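Local coordinates for SVP1-like protein 2 (Kluyveromyces lactis, PDB 4V16) that binds phosphoinositides at membranes through a seven-bladed PROPPIN beta-propeller and is probably involved in mitochondrial or peroxisomal functions and amino acid signalling, at residues V18-N23 and D283-W288; C28-T33 and G57-L62. One frame throughout, in Å; residues are numbered along the deposited sequence.

How the contacts relate
From the N terminus the chain first lays down strand 19-22 and turns straight into strand 28-32, its antiparallel neighbour in the first four-stranded blade. Contact 2 then closes a short loop of 23 residues, where 28-33 meets 57-62 at the start of the second blade. Contact 1 closes a far longer one of 259 residues, taking in the rest of the first blade and five more before 283-288 returns to 18-23; the smaller loop therefore lies wholly within the larger. Together they join the first blade to the second and the last. Their centres lie about 9 Å apart; 19-22 pairing with 28-32 links them, as through the probable hydrogen bond Val18 N to Ser32 O, 2.7 Å.

Contact 1. Residues V18-N23 and D283-W288; sequences VDYEFN and DCKIAW
The strands that carry Tyr20 to Phe22 and Lys285 to Ala287 run nearly parallel, their N-to-C directions 25° apart and their axes 8.3 Å apart at closest approach, a spacing bridged by side chains rather than by backbone pairing. Lys285 spans most of it. Its chain is extended beyond CG and passes obliquely over one face of the Tyr20 ring, with CE near the rim. The ammonium group arrives above the ring centre: NZ lies 4.7 Å from the Tyr20 centroid and 3° off the ring normal, a cation-pi contact. From there NZ donates to Tyr20 O at 2.8 Å, in the carbonyl plane, and also forms a salt bridge with Glu21 OE1 at 2.8 Å. A carbonyl, a carboxylate and an aromatic face thus all receive the one ammonium group, which would probably stabilise its charge. Glu21 bends back at its second torsion to meet it, and its other oxygen, OE2, accepts the Phe22 N-H at 3.0 Å; with both oxygens engaged, the carboxylate is held against rotation. At the far end of the Tyr20 ring, OH donates to Asp283 OD2 at 2.7 Å, reaching it from above the carboxylate plane, 67° out of it. Farther along, Ala287 CB sits over one face of Phe22, 3.6 Å from the ring centroid, a CH-pi contact. The arrangement closes the propeller, since the innermost strand of the first blade here meets the innermost strand of the last. Behind 283-288, strand 227-232 of the preceding blade supplies Asp229 to Ile286 N and Arg231 to Ile286 O, while strand 293-298 pairs with its backbone and sets Val297 against Phe22.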
loop_
_atom_site.group_PDB
_atom_site.type_symbol
_atom_site.label_atom_id
_atom_site.label_comp_id
_atom_site.label_asym_id
_atom_site.label_seq_id
_atom_site.Cartn_x
_atom_site.Cartn_y
_atom_site.Cartn_z
ATOM N N VAL A 18 8.809 -9.624 -9.711
ATOM C CA VAL A 18 8.485 -8.522 -10.607
ATOM C C VAL A 18 7.664 -7.467 -9.873
ATOM O O VAL A 18 7.986 -6.280 -9.906
ATOM C CB VAL A 18 7.705 -9.020 -11.841
ATOM C CG1 VAL A 18 7.229 -7.849 -12.700
ATOM C CG2 VAL A 18 8.564 -9.975 -12.662
ATOM N N ASP A 19 6.594 -7.912 -9.224
ATOM C CA ASP A 19 5.779 -7.036 -8.395
ATOM C C ASP A 19 5.235 -7.814 -7.204
ATOM O O ASP A 19 5.137 -9.040 -7.242
ATOM C CB ASP A 19 4.628 -6.430 -9.202
ATOM C CG ASP A 19 3.936 -5.289 -8.469
ATOM O OD1 ASP A 19 4.640 -4.443 -7.874
ATOM O OD2 ASP A 19 2.687 -5.237 -8.483
ATOM N N TYR A 20 4.889 -7.090 -6.145
ATOM C CA TYR A 20 4.336 -7.698 -4.944
ATOM C C TYR A 20 3.427 -6.702 -4.239
ATOM O O TYR A 20 3.638 -5.493 -4.326
ATOM C CB TYR A 20 5.453 -8.164 -4.006
ATOM C CG TYR A 20 6.272 -7.037 -3.415
ATOM C CD1 TYR A 20 7.069 -6.235 -4.222
ATOM C CD2 TYR A 20 6.256 -6.782 -2.051
ATOM C CE1 TYR A 20 7.819 -5.207 -3.690
ATOM C CE2 TYR A 20 7.007 -5.754 -1.507
ATOM C CZ TYR A 20 7.786 -4.969 -2.333
ATOM O OH TYR A 20 8.537 -3.944 -1.806
ATOM N N GLU A 21 2.413 -7.210 -3.546
ATOM C CA GLU A 21 1.477 -6.352 -2.831
ATOM C C GLU A 21 0.632 -7.164 -1.853
ATOM O O GLU A 21 0.388 -8.350 -2.071
ATOM C CB GLU A 21 0.575 -5.609 -3.823
ATOM C CG GLU A 21 -0.333 -4.562 -3.196
ATOM C CD GLU A 21 0.437 -3.477 -2.467
ATOM O OE1 GLU A 21 0.827 -2.483 -3.119
ATOM O OE2 GLU A 21 0.648 -3.617 -1.241
ATOM N N PHE A 22 0.199 -6.526 -0.770
ATOM C CA PHE A 22 -0.690 -7.169 0.189
ATOM C C PHE A 22 -2.148 -6.966 -0.211
ATOM O O PHE A 22 -2.456 -6.130 -1.057
ATOM C CB PHE A 22 -0.469 -6.616 1.601
ATOM C CG PHE A 22 0.928 -6.804 2.119
ATOM C CD1 PHE A 22 1.393 -8.064 2.455
ATOM C CD2 PHE A 22 1.769 -5.718 2.285
ATOM C CE1 PHE A 22 2.675 -8.236 2.936
ATOM C CE2 PHE A 22 3.052 -5.885 2.767
ATOM C CZ PHE A 22 3.505 -7.145 3.092
ATOM N N ASN A 23 -3.043 -7.732 0.402
ATOM C CA ASN A 23 -4.470 -7.485 0.252
ATOM C C ASN A 23 -4.905 -6.433 1.266
ATOM O O ASN A 23 -4.083 -5.915 2.022
ATOM C CB ASN A 23 -5.272 -8.777 0.418
ATOM C CG ASN A 23 -4.994 -9.476 1.730
ATOM O OD1 ASN A 23 -3.968 -9.245 2.368
ATOM N ND2 ASN A 23 -5.907 -10.351 2.133
ATOM N N ASP A 283 13.800 -1.417 -1.424
ATOM C CA ASP A 283 12.346 -1.324 -1.341
ATOM C C ASP A 283 11.807 -2.398 -0.406
ATOM O O ASP A 283 12.411 -3.459 -0.258
ATOM C CB ASP A 283 11.715 -1.467 -2.733
ATOM C CG ASP A 283 10.223 -1.165 -2.740
ATOM O OD1 ASP A 283 9.813 -0.149 -2.140
ATOM O OD2 ASP A 283 9.457 -1.943 -3.349
ATOM N N CYS A 284 10.678 -2.112 0.233
ATOM C CA CYS A 284 9.995 -3.097 1.063
ATOM C C CYS A 284 8.548 -2.672 1.282
ATOM O O CYS A 284 8.137 -1.598 0.840
ATOM C CB CYS A 284 10.713 -3.272 2.406
ATOM S SG CYS A 284 10.568 -1.868 3.544
ATOM N N LYS A 285 7.776 -3.522 1.952
ATOM C CA LYS A 285 6.402 -3.184 2.305
ATOM C C LYS A 285 6.038 -3.748 3.674
ATOM O O LYS A 285 6.394 -4.878 4.014
ATOM C CB LYS A 285 5.430 -3.692 1.237
ATOM C CG LYS A 285 5.574 -2.963 -0.089
ATOM C CD LYS A 285 4.481 -3.331 -1.077
ATOM C CE LYS A 285 4.632 -2.541 -2.371
ATOM N NZ LYS A 285 3.561 -2.838 -3.361
ATOM N N ILE A 286 5.331 -2.935 4.453
ATOM C CA ILE A 286 4.969 -3.275 5.820
ATOM C C ILE A 286 3.594 -3.939 5.863
ATOM O O ILE A 286 2.715 -3.614 5.065
ATOM C CB ILE A 286 4.943 -2.027 6.728
ATOM C CG1 ILE A 286 6.206 -1.179 6.543
ATOM C CG2 ILE A 286 4.800 -2.434 8.187
ATOM C CD1 ILE A 286 6.050 0.238 7.041
ATOM N N ALA A 287 3.415 -4.866 6.800
ATOM C CA ALA A 287 2.117 -5.489 7.028
ATOM C C ALA A 287 1.926 -5.813 8.502
ATOM O O ALA A 287 2.742 -6.508 9.105
ATOM C CB ALA A 287 1.977 -6.746 6.195
ATOM N N TRP A 288 0.846 -5.296 9.077
ATOM C CA TRP A 288 0.464 -5.646 10.438
ATOM C C TRP A 288 -0.266 -6.983 10.455
ATOM O O TRP A 288 -1.287 -7.147 9.790
ATOM C CB TRP A 288 -0.426 -4.566 11.046
ATOM C CG TRP A 288 0.271 -3.274 11.322
ATOM C CD1 TRP A 288 0.520 -2.269 10.434
ATOM C CD2 TRP A 288 0.797 -2.838 12.580
ATOM N NE1 TRP A 288 1.173 -1.235 11.060
ATOM C CE2 TRP A 288 1.355 -1.559 12.379
ATOM C CE3 TRP A 288 0.851 -3.405 13.856
ATOM C CZ2 TRP A 288 1.961 -0.839 13.407
ATOM C CZ3 TRP A 288 1.453 -2.690 14.875
ATOM C CH2 TRP A 288 2.000 -1.420 14.645
#

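Contact 2. Residues C28-T33 and G57-L62; sequences CLIVST and GTIRML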
loop_
_atom_site.group_PDB
_atom_site.type_symbol
_atom_site.label_atom_id
_atom_site.label_comp_id
_atom_site.label_asym_id
_atom_site.label_seq_id
_atom_site.Cartn_x
_atom_site.Cartn_y
_atom_site.Cartn_z
ATOM N N CYS A 28 -2.751 -11.584 3.264
ATOM C CA CYS A 28 -2.198 -12.272 2.100
ATOM C C CYS A 28 -1.153 -11.427 1.382
ATOM O O CYS A 28 -1.216 -10.198 1.395
ATOM C CB CYS A 28 -3.310 -12.645 1.116
ATOM S SG CYS A 28 -4.375 -14.001 1.664
ATOM N N LEU A 29 -0.192 -12.110 0.765
ATOM C CA LEU A 29 0.812 -11.479 -0.084
ATOM C C LEU A 29 0.772 -12.128 -1.457
ATOM O O LEU A 29 0.954 -13.339 -1.581
ATOM C CB LEU A 29 2.211 -11.612 0.524
ATOM C CG LEU A 29 3.388 -11.164 -0.352
ATOM C CD1 LEU A 29 3.378 -9.657 -0.557
ATOM C CD2 LEU A 29 4.704 -11.614 0.255
ATOM N N ILE A 30 0.526 -11.321 -2.484
ATOM C CA ILE A 30 0.522 -11.810 -3.856
ATOM C C ILE A 30 1.721 -11.229 -4.598
ATOM O O ILE A 30 2.001 -10.033 -4.504
ATOM C CB ILE A 30 -0.795 -11.456 -4.585
ATOM C CG1 ILE A 30 -0.808 -12.065 -5.987
ATOM C CG2 ILE A 30 -1.004 -9.945 -4.646
ATOM C CD1 ILE A 30 -2.194 -12.156 -6.589
ATOM N N VAL A 31 2.435 -12.091 -5.316
ATOM C CA VAL A 31 3.638 -11.694 -6.038
ATOM C C VAL A 31 3.587 -12.225 -7.463
ATOM O O VAL A 31 2.910 -13.215 -7.737
ATOM C CB VAL A 31 4.926 -12.211 -5.346
ATOM C CG1 VAL A 31 4.908 -11.891 -3.857
ATOM C CG2 VAL A 31 5.103 -13.710 -5.561
ATOM N N SER A 32 4.310 -11.564 -8.360
ATOM C CA SER A 32 4.425 -12.016 -9.741
ATOM C C SER A 32 5.889 -12.202 -10.121
ATOM O O SER A 32 6.746 -11.389 -9.767
ATOM C CB SER A 32 3.756 -11.023 -10.691
ATOM O OG SER A 32 4.420 -9.772 -10.675
ATOM N N THR A 33 6.164 -13.290 -10.830
ATOM C CA THR A 33 7.492 -13.563 -11.361
ATOM C C THR A 33 7.383 -13.598 -12.879
ATOM O O THR A 33 6.281 -13.504 -13.423
ATOM C CB THR A 33 8.058 -14.894 -10.829
ATOM O OG1 THR A 33 7.293 -15.990 -11.346
ATOM C CG2 THR A 33 8.018 -14.921 -9.311
ATOM N N GLY A 57 2.557 -8.441 -15.090
ATOM C CA GLY A 57 3.213 -7.263 -14.542
ATOM C C GLY A 57 2.757 -6.975 -13.124
ATOM O O GLY A 57 2.906 -7.819 -12.239
ATOM N N THR A 58 2.201 -5.786 -12.905
ATOM C CA THR A 58 1.674 -5.427 -11.592
ATOM C C THR A 58 0.452 -6.301 -11.313
ATOM O O THR A 58 -0.353 -6.551 -12.213
ATOM C CB THR A 58 1.272 -3.936 -11.495
ATOM O OG1 THR A 58 -0.029 -3.756 -12.068
ATOM C CG2 THR A 58 2.286 -3.022 -12.201
ATOM N N ILE A 59 0.310 -6.756 -10.071
ATOM C CA ILE A 59 -0.739 -7.706 -9.723
ATOM C C ILE A 59 -1.360 -7.357 -8.377
ATOM O O ILE A 59 -0.657 -7.010 -7.426
ATOM C CB ILE A 59 -0.197 -9.150 -9.692
ATOM C CG1 ILE A 59 -1.335 -10.137 -9.439
ATOM C CG2 ILE A 59 0.905 -9.292 -8.645
ATOM C CD1 ILE A 59 -0.977 -11.562 -9.763
ATOM N N ARG A 60 -2.684 -7.442 -8.316
ATOM C CA ARG A 60 -3.428 -7.120 -7.109
ATOM C C ARG A 60 -4.419 -8.226 -6.791
ATOM O O ARG A 60 -4.680 -9.101 -7.618
ATOM C CB ARG A 60 -4.162 -5.788 -7.264
ATOM C CG ARG A 60 -3.251 -4.583 -7.396
ATOM C CD ARG A 60 -2.496 -4.308 -6.110
ATOM N NE ARG A 60 -1.632 -3.139 -6.233
ATOM C CZ ARG A 60 -0.395 -3.164 -6.718
ATOM N NH1 ARG A 60 0.144 -4.304 -7.133
ATOM N NH2 ARG A 60 0.309 -2.043 -6.788
ATOM N N MET A 61 -4.979 -8.161 -5.589
ATOM C CA MET A 61 -5.823 -9.221 -5.062
ATOM C C MET A 61 -7.009 -8.617 -4.319
ATOM O O MET A 61 -6.866 -7.602 -3.633
ATOM C CB MET A 61 -5.000 -10.117 -4.138
ATOM C CG MET A 61 -5.740 -11.292 -3.546
ATOM S SD MET A 61 -4.672 -12.204 -2.413
ATOM C CE MET A 61 -5.731 -13.587 -1.990
ATOM N N LEU A 62 -8.178 -9.235 -4.465
ATOM C CA LEU A 62 -9.386 -8.755 -3.796
ATOM C C LEU A 62 -9.673 -9.542 -2.522
ATOM O O LEU A 62 -10.249 -10.630 -2.574
ATOM C CB LEU A 62 -10.591 -8.836 -4.735
ATOM C CG LEU A 62 -11.926 -8.362 -4.148
ATOM C CD1 LEU A 62 -11.826 -6.940 -3.599
ATOM C CD2 LEU A 62 -13.026 -8.448 -5.197
#
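Ser32 OG donates to Gly57 O at 2.9 Å, 19° out of the carbonyl plane, and weakly accepts the backbone N-H of Asp19, so this hydroxyl of the first beta-propeller blade links that blade's innermost strand to the chain just before its turn at Thr58 into the second. A first torsion of 65° sets OG between the backbone N and the carbonyl carbon, turned to Gly57. The remaining contact is apolar packing between blades: strands 28-32 and 59-61 run antiparallel in direction, at 157°, with axes 6.9 Å apart and no backbone bonds joining them. Ile30 and Ile59 cross at about a right angle, their ends meeting at CD1 to CD1, 3.5 Å apart. The other branch of Ile30, CG2, lies against Met61 CB at 4.0 Å. Met61 then reaches out fully extended, bringing SD to 3.8 Å from Cys28 CB, while CG2 of Ile59 packs beside Ser32 CB. Ile39 and Ile68, from the next strands of the two blades, add to this apolar layer. An alanine at Ile30 would lose both branches, which is likely to open a gap between Ile59 and Met61 and to leave Ile59 CD1 without its closest partner across the contact. On the other face of strand 59-61, Arg60 NH1 forms a salt bridge with Asp19 OD2 and donates to Ile59 O at 2.8 Å from above the carbonyl plane.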